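Long-range contact in Endonuclease/exonuclease/phosphatase domain-containing protein (PDB 3L1W), which has no established function but belongs to the endonuclease/exonuclease/phosphatase family and may act as a 3'-5' RNA exonuclease: residues A[38-43]-A[126-131]. Residues are numbered along the deposited sequence; the frame is centred on the assembly and turned at random.
Sequences LCCIQE and FLVINV
Strands 38-43 and 126-131 run in nearly the same direction, their axes 24° apart and 7.2 Å at closest approach, and no backbone hydrogen bond joins them: they belong to two different sheets that face each other, with the CA atoms of Cys40 and Asn130 nearest each other. At the hydrophobic end, the branched, apolar Leu38 spans the wider part of the gap, and its CD2 meets the edge of the Phe126 ring, in its plane, 3.9 Å from CE2. Next along, the small Cys40 fits where the chains draw closer, its SG 3.6 Å from CG1 of Val128. Asn130 suits the buried polar end because its amide both donates and accepts. With CG anti to the backbone N (chi1 -172°), it reaches across, and ND2 donates to Ile41 O from above the carbonyl plane. Its OD1 accepts an almost straight bond from Gln42 NE2 (3.0 Å). The two amide planes stand 85° apart. Gln42 has the length to bend back at chi2 to Asn130, and its NE2 also hydrogen-bonds OG1 of Thr5 on the adjoining strand 2-7, which helps fix the amide. Here the two sheets of the DNase I-like sandwich meet: strand 38-44 lies between strands 2-7 and 73-78, and strand 126-132 between 111-119 and 161-164.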
loop_
_atom_site.group_PDB
_atom_site.type_symbol
_atom_site.label_atom_id
_atom_site.label_comp_id
_atom_site.label_asym_id
_atom_site.label_seq_id
_atom_site.Cartn_x
_atom_site.Cartn_y
_atom_site.Cartn_z
ATOM N N LEU A 38 -6.403 9.445 -9.564
ATOM C CA LEU A 38 -5.524 10.085 -10.531
ATOM C C LEU A 38 -4.112 10.164 -9.981
ATOM O O LEU A 38 -3.915 10.145 -8.762
ATOM C CB LEU A 38 -6.030 11.488 -10.889
ATOM C CG LEU A 38 -6.079 12.490 -9.742
ATOM C CD1 LEU A 38 -4.773 13.280 -9.697
ATOM C CD2 LEU A 38 -7.256 13.442 -9.921
ATOM N N CYS A 39 -3.136 10.244 -10.886
ATOM C CA CYS A 39 -1.734 10.317 -10.497
ATOM C C CYS A 39 -1.010 11.256 -11.442
ATOM O O CYS A 39 -1.058 11.073 -12.659
ATOM C CB CYS A 39 -1.086 8.921 -10.566
ATOM S SG CYS A 39 0.610 8.842 -9.871
ATOM N N CYS A 40 -0.328 12.259 -10.892
ATOM C CA CYS A 40 0.576 13.070 -11.701
ATOM C C CYS A 40 1.896 12.326 -11.841
ATOM O O CYS A 40 2.424 11.795 -10.865
ATOM C CB CYS A 40 0.811 14.436 -11.052
ATOM S SG CYS A 40 -0.617 15.547 -11.191
ATOM N N ILE A 41 2.419 12.285 -13.063
ATOM C CA ILE A 41 3.650 11.578 -13.365
ATOM C C ILE A 41 4.666 12.566 -13.904
ATOM O O ILE A 41 4.332 13.386 -14.760
ATOM C CB ILE A 41 3.404 10.524 -14.467
ATOM C CG1 ILE A 41 2.453 9.429 -13.969
ATOM C CG2 ILE A 41 4.727 9.880 -14.928
ATOM C CD1 ILE A 41 3.049 8.576 -12.844
ATOM N N GLN A 42 5.904 12.499 -13.412
ATOM C CA GLN A 42 6.995 13.275 -14.000
ATOM C C GLN A 42 8.054 12.373 -14.631
ATOM O O GLN A 42 8.202 11.211 -14.244
ATOM C CB GLN A 42 7.669 14.192 -12.970
ATOM C CG GLN A 42 6.727 15.151 -12.253
ATOM C CD GLN A 42 5.965 14.446 -11.147
ATOM O OE1 GLN A 42 6.529 13.624 -10.423
ATOM N NE2 GLN A 42 4.686 14.768 -11.002
ATOM N N GLU A 43 8.777 12.936 -15.597
ATOM C CA GLU A 43 9.954 12.322 -16.236
ATOM C C GLU A 43 9.625 11.134 -17.133
ATOM O O GLU A 43 10.131 10.035 -16.933
ATOM C CB GLU A 43 11.021 11.947 -15.202
ATOM C CG GLU A 43 11.575 13.152 -14.447
ATOM C CD GLU A 43 12.918 12.893 -13.782
ATOM O OE1 GLU A 43 13.628 11.962 -14.197
ATOM O OE2 GLU A 43 13.284 13.652 -12.853
ATOM N N PHE A 126 -12.637 20.472 -10.344
ATOM C CA PHE A 126 -11.423 20.850 -9.630
ATOM C C PHE A 126 -10.234 20.859 -10.584
ATOM O O PHE A 126 -10.249 20.190 -11.625
ATOM C CB PHE A 126 -11.158 19.929 -8.437
ATOM C CG PHE A 126 -10.900 18.494 -8.813
ATOM C CD1 PHE A 126 -11.959 17.621 -9.032
ATOM C CD2 PHE A 126 -9.606 18.013 -8.935
ATOM C CE1 PHE A 126 -11.727 16.295 -9.372
ATOM C CE2 PHE A 126 -9.360 16.690 -9.271
ATOM C CZ PHE A 126 -10.426 15.825 -9.495
ATOM N N LEU A 127 -9.212 21.625 -10.221
ATOM C CA LEU A 127 -8.026 21.781 -11.053
ATOM C C LEU A 127 -6.864 20.937 -10.539
ATOM O O LEU A 127 -6.577 20.931 -9.336
ATOM C CB LEU A 127 -7.615 23.259 -11.085
ATOM C CG LEU A 127 -6.346 23.611 -11.851
ATOM C CD1 LEU A 127 -6.498 23.299 -13.328
ATOM C CD2 LEU A 127 -6.019 25.090 -11.650
ATOM N N VAL A 128 -6.207 20.215 -11.450
ATOM C CA VAL A 128 -4.964 19.500 -11.121
ATOM C C VAL A 128 -3.808 20.108 -11.915
ATOM O O VAL A 128 -3.911 20.274 -13.130
ATOM C CB VAL A 128 -5.069 18.015 -11.466
ATOM C CG1 VAL A 128 -3.726 17.308 -11.221
ATOM C CG2 VAL A 128 -6.184 17.354 -10.660
ATOM N N ILE A 129 -2.713 20.446 -11.233
ATOM C CA ILE A 129 -1.536 21.011 -11.890
ATOM C C ILE A 129 -0.341 20.114 -11.591
ATOM O O ILE A 129 0.020 19.932 -10.439
ATOM C CB ILE A 129 -1.212 22.432 -11.371
ATOM C CG1 ILE A 129 -2.432 23.359 -11.496
ATOM C CG2 ILE A 129 -0.017 23.008 -12.119
ATOM C CD1 ILE A 129 -2.256 24.711 -10.787
ATOM N N ASN A 130 0.254 19.557 -12.642
ATOM C CA ASN A 130 1.409 18.666 -12.531
ATOM C C ASN A 130 2.679 19.504 -12.582
ATOM O O ASN A 130 2.975 20.126 -13.602
ATOM C CB ASN A 130 1.393 17.655 -13.680
ATOM C CG ASN A 130 2.444 16.567 -13.523
ATOM O OD1 ASN A 130 3.426 16.739 -12.807
ATOM N ND2 ASN A 130 2.241 15.446 -14.210
ATOM N N VAL A 131 3.407 19.517 -11.465
ATOM C CA VAL A 131 4.601 20.330 -11.277
ATOM C C VAL A 131 5.903 19.553 -11.511
ATOM O O VAL A 131 6.092 18.483 -10.946
ATOM C CB VAL A 131 4.638 20.836 -9.810
ATOM C CG1 VAL A 131 5.930 21.579 -9.527
ATOM C CG2 VAL A 131 3.417 21.732 -9.524
#